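Putative phophotriesterase (Proteus mirabilis, PDB 3RHG) is a zinc-binding amidohydrolase of the phosphotriesterase family that probably hydrolyses ester bonds at a centre of two divalent metal ions. Local coordinates at residues Lys133-Asp138 / Asp175-Ser180; Asn179-Ala184 / Leu211-Thr216. All blocks are in the same frame, centred on the assembly; numbering follows the deposited sequence.

Contact 1 (Lys133-Asp138 / Asp175-Ser180); sequences KRLADD and DGEKNS
Leu135 sets its side chain against the first turns of helix 175-188, its CB over Gly176 and its two methyls over Glu177 and Ser180. The backbones come close where there is no side chain to hold them apart: the CA atoms of Leu135 and Gly176 are 4.7 Å from each other, and Leu135 CB rests 3.7 Å from Gly176 O. With CG beside the backbone N and anti to the carbonyl carbon (chi1 -58°), the leucine fork reaches past the glycine to Glu177 and, one turn on, Ser180. On one prong, Leu135 CD1 lies 3.6 Å from Glu177 CG, in the aliphatic part of the glutamate, the two chains crossing at a slant. On the other prong, Leu135 CD2 lies 4.0 Å from Ser180 CB.

Glu177 starts away from the loop and contributes its methylene here, while its extended chain carries the carboxylate to other partners, OE1 accepting from Ser170 OG and Thr174 N and OE2 from Glu128 N, which ties the start of the helix to the loop before it and to helix 128-131.

In the (beta/alpha)8 barrel of this family, helix 175-188 follows strand 163-168, and the segment 133-138 belongs to the connection that leads into helix 139-151. Leu125 also touches Leu135, adding to its apolar surroundings.

The polar link across the contact runs through one water. This water donates to Leu135 O at 2.7 Å and accepts from Asn179 ND2, also at 2.7 Å, bridging the backbone of Leu135 to the helix.

Contact 2 (Asn179-Ala184 / Leu211-Thr216); sequences NSLRAA and LDILLT
Leu181 turns its CG anti to the backbone N (chi1 -165°), whereas Leu214 sets its own CG beside the backbone N (chi1 -68°), and the two side chains meet at about a right angle. Leu181 CG sits 3.7 Å from Leu214 CD2, and Leu181 CD2 comes 4.0 Å from Ile213 CG2. Ile213 CG2 also packs 3.9 Å from Arg182 CG, and the arginine chain then runs extended across the isoleucine, placing Ile213 over one face of the guanidinium near its rim.

Arg182 NE forms a salt bridge with Glu217 OE2, and Arg182 NH1 donates to Asn179 OD1 at 3.2 Å, a bent bond with the donor tilted from the carbonyl plane. Glu217 probably balances the arginine's charge beside the apolar contact.

The helix segments run nearly parallel, with axes 9.7 Å apart and crossing at -22°. They belong to successive outer helices of the (beta/alpha)8 barrel, linked through strand 195-199. Leu181 and Leu214 both touch Ile198 of that strand, Leu181 also reaches Ile167 of strand 163-168, and Arg182 also meets Ile139 of helix 139-151.

Overall arrangement
Helix 175-188 is common to both contacts: contact 1 joins its first turns to the loop before helix 139-151, and contact 2 joins the following turn to helix 207-217. Their centres are 12 Å apart, they share Asn179 and Ser180, and Lys178 CG touches Ile213 CD1 at 4.1 Å. Both lie on the same side of the chain's centre, in the outer layer of the barrel, and neither segment pair supplies a zinc ligand. The metal site is still near: the side chain of Glu177 is about 7 Å from that of zinc ligand His199 and about 11 Å from bound benzoic acid, while the Leu181 side chain is about 12 Å from a zinc ion.

Contact 1 (Lys133-Asp138 / Asp175-Ser180)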
# COMPACT_ATOMS: atom_id res chain seq x y z
N LYS A 133 -11.14 17.46 -29.76
CA LYS A 133 -12.12 17.52 -30.84
C LYS A 133 -12.35 16.18 -31.54
O LYS A 133 -13.30 16.05 -32.30
CB LYS A 133 -11.72 18.56 -31.90
CG LYS A 133 -11.52 19.95 -31.40
CD LYS A 133 -10.94 20.82 -32.56
CE LYS A 133 -10.74 22.28 -32.19
NZ LYS A 133 -12.03 23.03 -32.12
N ARG A 134 -11.48 15.19 -31.33
CA ARG A 134 -11.74 13.88 -31.94
C ARG A 134 -13.10 13.32 -31.53
O ARG A 134 -13.68 12.53 -32.26
CB ARG A 134 -10.64 12.87 -31.61
CG ARG A 134 -9.25 13.22 -32.15
CD ARG A 134 -8.26 12.12 -31.76
NE ARG A 134 -8.34 10.96 -32.66
CZ ARG A 134 -7.89 9.74 -32.37
NH1 ARG A 134 -7.33 9.47 -31.20
NH2 ARG A 134 -8.01 8.79 -33.27
N LEU A 135 -13.60 13.70 -30.35
CA LEU A 135 -14.89 13.19 -29.87
C LEU A 135 -16.09 13.92 -30.49
O LEU A 135 -17.25 13.50 -30.32
CB LEU A 135 -14.98 13.28 -28.34
CG LEU A 135 -13.89 12.55 -27.53
CD1 LEU A 135 -14.31 12.53 -26.06
CD2 LEU A 135 -13.62 11.10 -28.00
N ALA A 136 -15.83 15.03 -31.17
CA ALA A 136 -16.89 15.79 -31.86
C ALA A 136 -17.14 15.32 -33.30
O ALA A 136 -17.99 15.88 -34.01
CB ALA A 136 -16.57 17.28 -31.85
N ASP A 137 -16.41 14.29 -33.73
CA ASP A 137 -16.60 13.77 -35.08
C ASP A 137 -17.98 13.10 -35.18
O ASP A 137 -18.60 12.79 -34.16
CB ASP A 137 -15.53 12.74 -35.43
CG ASP A 137 -14.19 13.37 -35.79
OD1 ASP A 137 -14.12 14.60 -36.03
OD2 ASP A 137 -13.19 12.62 -35.83
N ASP A 138 -18.42 12.87 -36.41
CA ASP A 138 -19.67 12.18 -36.68
C ASP A 138 -19.68 10.80 -36.01
O ASP A 138 -18.70 10.07 -36.10
CB ASP A 138 -19.81 12.02 -38.19
CG ASP A 138 -21.06 11.28 -38.60
OD1 ASP A 138 -22.15 11.88 -38.52
OD2 ASP A 138 -20.94 10.11 -39.02
N ASP A 175 -20.51 15.75 -23.61
CA ASP A 175 -21.31 15.41 -24.78
C ASP A 175 -20.48 14.59 -25.77
O ASP A 175 -20.98 13.66 -26.41
CB ASP A 175 -21.82 16.69 -25.45
CG ASP A 175 -22.95 17.34 -24.66
OD1 ASP A 175 -23.41 16.77 -23.63
OD2 ASP A 175 -23.38 18.44 -25.08
N GLY A 176 -19.20 14.92 -25.92
CA GLY A 176 -18.35 14.15 -26.82
C GLY A 176 -18.12 12.73 -26.34
O GLY A 176 -18.12 11.80 -27.14
N GLU A 177 -17.94 12.56 -25.03
CA GLU A 177 -17.82 11.24 -24.45
C GLU A 177 -19.09 10.40 -24.66
O GLU A 177 -19.00 9.19 -24.90
CB GLU A 177 -17.38 11.32 -22.98
CG GLU A 177 -15.96 11.89 -22.89
CD GLU A 177 -15.56 12.39 -21.50
OE1 GLU A 177 -16.41 12.40 -20.58
OE2 GLU A 177 -14.37 12.74 -21.33
N LYS A 178 -20.25 11.03 -24.57
CA LYS A 178 -21.51 10.33 -24.83
C LYS A 178 -21.56 9.88 -26.28
O LYS A 178 -22.00 8.77 -26.59
CB LYS A 178 -22.72 11.20 -24.47
CG LYS A 178 -22.80 11.44 -22.96
CD LYS A 178 -23.85 12.47 -22.57
CE LYS A 178 -23.99 12.52 -21.05
NZ LYS A 178 -24.89 13.66 -20.66
N ASN A 179 -21.12 10.73 -27.20
CA ASN A 179 -21.11 10.32 -28.59
C ASN A 179 -20.07 9.23 -28.93
O ASN A 179 -20.34 8.33 -29.74
CB ASN A 179 -21.01 11.55 -29.46
CG ASN A 179 -22.36 12.28 -29.52
OD1 ASN A 179 -23.43 11.68 -29.24
ND2 ASN A 179 -22.32 13.55 -29.86
N SER A 180 -18.92 9.30 -28.27
CA SER A 180 -17.90 8.26 -28.36
C SER A 180 -18.50 6.92 -27.88
O SER A 180 -18.31 5.87 -28.51
CB SER A 180 -16.70 8.67 -27.51
OG SER A 180 -15.79 7.60 -27.32
O HOH W 1 -19.84 14.10 -30.87

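Contact 2 (Asn179-Ala184 / Leu211-Thr216)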
# COMPACT_ATOMS: atom_id res chain seq x y z
N ASN A 179 -21.12 10.73 -27.20
CA ASN A 179 -21.11 10.32 -28.59
C ASN A 179 -20.07 9.23 -28.93
O ASN A 179 -20.34 8.33 -29.74
CB ASN A 179 -21.01 11.55 -29.46
CG ASN A 179 -22.36 12.28 -29.52
OD1 ASN A 179 -23.43 11.68 -29.24
ND2 ASN A 179 -22.32 13.55 -29.86
N SER A 180 -18.92 9.30 -28.27
CA SER A 180 -17.90 8.26 -28.36
C SER A 180 -18.50 6.92 -27.88
O SER A 180 -18.31 5.87 -28.51
CB SER A 180 -16.70 8.67 -27.51
OG SER A 180 -15.79 7.60 -27.32
N LEU A 181 -19.26 6.96 -26.79
CA LEU A 181 -19.93 5.76 -26.30
C LEU A 181 -20.93 5.20 -27.33
O LEU A 181 -20.98 3.98 -27.58
CB LEU A 181 -20.61 6.08 -24.97
CG LEU A 181 -21.07 4.95 -24.10
CD1 LEU A 181 -19.86 4.09 -23.64
CD2 LEU A 181 -21.84 5.54 -22.89
N ARG A 182 -21.73 6.07 -27.93
CA ARG A 182 -22.65 5.62 -28.98
C ARG A 182 -21.91 5.01 -30.17
O ARG A 182 -22.37 4.00 -30.73
CB ARG A 182 -23.55 6.76 -29.44
CG ARG A 182 -24.51 7.23 -28.36
CD ARG A 182 -25.42 8.35 -28.88
NE ARG A 182 -26.45 8.61 -27.89
CZ ARG A 182 -26.39 9.57 -26.99
NH1 ARG A 182 -25.36 10.43 -26.96
NH2 ARG A 182 -27.38 9.68 -26.11
N ALA A 183 -20.81 5.64 -30.59
CA ALA A 183 -20.01 5.07 -31.68
C ALA A 183 -19.48 3.68 -31.35
O ALA A 183 -19.49 2.79 -32.21
CB ALA A 183 -18.84 6.01 -32.06
N ALA A 184 -19.01 3.51 -30.12
CA ALA A 184 -18.51 2.21 -29.70
C ALA A 184 -19.63 1.17 -29.77
O ALA A 184 -19.40 0.03 -30.17
CB ALA A 184 -17.93 2.30 -28.27
N LEU A 211 -25.19 2.84 -18.84
CA LEU A 211 -25.98 1.70 -19.32
C LEU A 211 -27.30 2.12 -19.95
O LEU A 211 -27.81 1.43 -20.85
CB LEU A 211 -26.18 0.66 -18.21
CG LEU A 211 -24.86 0.05 -17.72
CD1 LEU A 211 -25.14 -1.05 -16.71
CD2 LEU A 211 -24.05 -0.50 -18.90
N ASP A 212 -27.86 3.26 -19.54
CA ASP A 212 -29.05 3.74 -20.23
C ASP A 212 -28.71 4.02 -21.70
O ASP A 212 -29.53 3.78 -22.58
CB ASP A 212 -29.64 4.99 -19.58
CG ASP A 212 -30.33 4.70 -18.27
OD1 ASP A 212 -30.54 3.52 -17.92
OD2 ASP A 212 -30.67 5.67 -17.58
N ILE A 213 -27.51 4.52 -21.97
CA ILE A 213 -27.10 4.71 -23.36
C ILE A 213 -26.80 3.38 -24.05
O ILE A 213 -27.35 3.10 -25.11
CB ILE A 213 -25.91 5.70 -23.48
CG1 ILE A 213 -26.35 7.13 -23.06
CG2 ILE A 213 -25.32 5.67 -24.90
CD1 ILE A 213 -25.16 8.06 -22.78
N LEU A 214 -25.93 2.55 -23.45
CA LEU A 214 -25.47 1.34 -24.13
C LEU A 214 -26.57 0.31 -24.28
O LEU A 214 -26.69 -0.32 -25.33
CB LEU A 214 -24.29 0.69 -23.40
CG LEU A 214 -23.00 1.50 -23.44
CD1 LEU A 214 -21.92 0.83 -22.55
CD2 LEU A 214 -22.52 1.61 -24.91
N LEU A 215 -27.36 0.12 -23.22
CA LEU A 215 -28.33 -0.97 -23.21
C LEU A 215 -29.71 -0.51 -23.69
O LEU A 215 -30.28 -1.10 -24.59
CB LEU A 215 -28.42 -1.62 -21.83
CG LEU A 215 -27.08 -2.03 -21.21
CD1 LEU A 215 -27.30 -2.73 -19.85
CD2 LEU A 215 -26.33 -2.96 -22.18
N THR A 216 -30.25 0.54 -23.07
CA THR A 216 -31.61 0.97 -23.35
C THR A 216 -31.69 1.62 -24.73
O THR A 216 -32.54 1.26 -25.54
CB THR A 216 -32.14 1.92 -22.25
OG1 THR A 216 -31.92 1.32 -20.96
CG2 THR A 216 -33.64 2.17 -22.42